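Local coordinates for YopX protein domain-containing protein (Enterococcus faecalis, PDB 2OX7), which is of unknown function but belongs to the YopX family and is built mainly of antiparallel beta sheets in a four-chain assembly, at residues Q69-K74 with G109-E114. Sequence-based numbering, arbitrary orientation.
Sequences QSTGLK and GRFFWE
At the corner where strand 65-71 gives way to the short strand 73-74, a buried CH-pi contact joins two beta sheets: T71 meets the ring of F111, which reaches over from strand 110-113. The methyl CG2 of T71 sits over one face of the F111 ring, 3.9 Å from the centroid and 22° off the ring normal, displaced toward the rim and 3.7 Å from F111 CG. F111 CZ approaches S70 O obliquely, at 4.2 Å. No hydrogen bond crosses between the segments; the methyl-on-ring packing carries the contact.

What fixes the methyl is the other branch of the threonine. With OG1 between the backbone N and the carbonyl carbon (chi1 64°), T71 OG1 accepts the amide of L73 at 2.9 Å, an ST turn, and also hydrogen-bonds to I81 O; this leaves CG2 beside the backbone N, directed at the ring. One residue earlier a second ST turn overlaps it: S70 OG takes G72 N at 3.1 Å and also pairs with E80. G72, at positive phi, lies within both turns and takes the chain round the corner.

Strands 69-71 and 110-113 come within 9.2 Å of each other, axis to axis, and run at 76°. Within the chain, 65-71 lies beside 7-11 and 110-113 beside 101-107, whose Y106 meets the F111 ring edge-to-face and whose I104 touches T71. Backbone bonds from G109 and F111 continue to the second subunit, whose Y106 packs on F111 and hydrogen-bonds to T71 O; beyond the corner L73 packs on helix 122-126.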
loop_
_atom_site.group_PDB
_atom_site.type_symbol
_atom_site.label_atom_id
_atom_site.label_comp_id
_atom_site.label_asym_id
_atom_site.label_seq_id
_atom_site.Cartn_x
_atom_site.Cartn_y
_atom_site.Cartn_z
ATOM N N GLN A 69 19.207 1.334 -5.854
ATOM C CA GLN A 69 19.353 1.727 -4.470
ATOM C C GLN A 69 18.915 0.592 -3.560
ATOM O O GLN A 69 18.025 -0.186 -3.911
ATOM C CB GLN A 69 18.494 2.977 -4.186
ATOM C CG GLN A 69 18.670 3.486 -2.765
ATOM C CD GLN A 69 18.020 4.866 -2.527
ATOM O OE1 GLN A 69 17.501 5.493 -3.457
ATOM N NE2 GLN A 69 18.108 5.345 -1.288
ATOM N N SER A 70 19.536 0.515 -2.400
ATOM C CA SER A 70 19.043 -0.411 -1.363
ATOM C C SER A 70 17.658 -0.020 -0.857
ATOM O O SER A 70 17.387 1.182 -0.552
ATOM C CB SER A 70 20.000 -0.469 -0.204
ATOM O OG SER A 70 19.461 -1.228 0.884
ATOM N N THR A 71 16.807 -1.027 -0.687
ATOM C CA THR A 71 15.457 -0.797 -0.103
ATOM C C THR A 71 15.504 -0.609 1.398
ATOM O O THR A 71 14.482 -0.212 2.007
ATOM C CB THR A 71 14.524 -1.989 -0.321
ATOM O OG1 THR A 71 15.049 -3.116 0.379
ATOM C CG2 THR A 71 14.365 -2.337 -1.829
ATOM N N GLY A 72 16.637 -0.951 2.013
ATOM C CA GLY A 72 16.728 -0.969 3.480
ATOM C C GLY A 72 16.184 -2.246 4.084
ATOM O O GLY A 72 16.281 -2.445 5.292
ATOM N N LEU A 73 15.629 -3.123 3.251
ATOM C CA LEU A 73 15.057 -4.356 3.795
ATOM C C LEU A 73 16.011 -5.508 3.559
ATOM O O LEU A 73 16.800 -5.471 2.603
ATOM C CB LEU A 73 13.717 -4.651 3.143
ATOM C CG LEU A 73 12.676 -3.514 3.330
ATOM C CD1 LEU A 73 11.476 -3.807 2.460
ATOM C CD2 LEU A 73 12.319 -3.281 4.799
ATOM N N LYS A 74 15.923 -6.522 4.427
ATOM C CA LYS A 74 16.799 -7.705 4.347
ATOM C C LYS A 74 16.011 -8.948 3.935
ATOM O O LYS A 74 14.845 -9.129 4.339
ATOM C CB LYS A 74 17.477 -7.941 5.701
ATOM C CG LYS A 74 18.522 -6.845 6.044
ATOM C CD LYS A 74 18.914 -7.055 7.516
ATOM C CE LYS A 74 20.112 -6.245 7.970
ATOM N NZ LYS A 74 19.969 -4.853 7.584
ATOM N N GLY A 109 6.414 6.299 -5.109
ATOM C CA GLY A 109 6.442 6.349 -3.644
ATOM C C GLY A 109 6.855 5.088 -2.890
ATOM O O GLY A 109 7.060 5.163 -1.674
ATOM N N ARG A 110 6.951 3.939 -3.556
ATOM C CA ARG A 110 7.293 2.694 -2.806
ATOM C C ARG A 110 8.137 1.737 -3.627
ATOM O O ARG A 110 8.085 1.749 -4.865
ATOM C CB ARG A 110 6.012 1.958 -2.398
ATOM C CG ARG A 110 5.282 1.433 -3.648
ATOM C CD ARG A 110 3.915 0.982 -3.314
ATOM N NE ARG A 110 3.425 -0.074 -4.193
ATOM C CZ ARG A 110 3.214 -0.001 -5.507
ATOM N NH1 ARG A 110 3.510 1.100 -6.219
ATOM N NH2 ARG A 110 2.718 -1.094 -6.114
ATOM N N PHE A 111 8.905 0.902 -2.919
ATOM C CA PHE A 111 9.483 -0.273 -3.480
ATOM C C PHE A 111 8.435 -1.390 -3.434
ATOM O O PHE A 111 7.569 -1.453 -2.534
ATOM C CB PHE A 111 10.725 -0.713 -2.672
ATOM C CG PHE A 111 11.884 0.259 -2.734
ATOM C CD1 PHE A 111 12.719 0.302 -3.860
ATOM C CD2 PHE A 111 12.105 1.156 -1.717
ATOM C CE1 PHE A 111 13.757 1.207 -3.915
ATOM C CE2 PHE A 111 13.154 2.066 -1.752
ATOM C CZ PHE A 111 13.978 2.100 -2.843
ATOM N N PHE A 112 8.527 -2.305 -4.381
ATOM C CA PHE A 112 7.594 -3.417 -4.408
ATOM C C PHE A 112 8.161 -4.576 -5.199
ATOM O O PHE A 112 9.081 -4.389 -5.998
ATOM C CB PHE A 112 6.266 -2.969 -4.985
ATOM C CG PHE A 112 6.357 -2.537 -6.385
ATOM C CD1 PHE A 112 5.976 -3.409 -7.385
ATOM C CD2 PHE A 112 6.779 -1.238 -6.705
ATOM C CE1 PHE A 112 6.049 -3.020 -8.726
ATOM C CE2 PHE A 112 6.872 -0.844 -8.034
ATOM C CZ PHE A 112 6.518 -1.753 -9.038
ATOM N N TRP A 113 7.616 -5.764 -4.944
ATOM C CA TRP A 113 7.943 -6.955 -5.731
ATOM C C TRP A 113 6.895 -7.125 -6.806
ATOM O O TRP A 113 5.680 -7.105 -6.561
ATOM C CB TRP A 113 8.053 -8.205 -4.863
ATOM C CG TRP A 113 7.144 -8.295 -3.698
ATOM C CD1 TRP A 113 5.885 -7.805 -3.580
ATOM C CD2 TRP A 113 7.431 -9.006 -2.479
ATOM N NE1 TRP A 113 5.366 -8.124 -2.330
ATOM C CE2 TRP A 113 6.308 -8.838 -1.622
ATOM C CE3 TRP A 113 8.571 -9.698 -2.004
ATOM C CZ2 TRP A 113 6.240 -9.416 -0.317
ATOM C CZ3 TRP A 113 8.520 -10.265 -0.680
ATOM C CH2 TRP A 113 7.355 -10.110 0.143
ATOM N N GLU A 114 7.384 -7.305 -8.023
ATOM C CA GLU A 114 6.516 -7.322 -9.197
ATOM C C GLU A 114 5.728 -8.593 -9.305
ATOM O O GLU A 114 6.255 -9.692 -9.138
ATOM C CB GLU A 114 7.337 -7.014 -10.463
ATOM C CG GLU A 114 7.699 -5.541 -10.573
ATOM C CD GLU A 114 8.088 -5.109 -12.007
ATOM O OE1 GLU A 114 8.693 -5.918 -12.724
ATOM O OE2 GLU A 114 7.793 -3.955 -12.417
#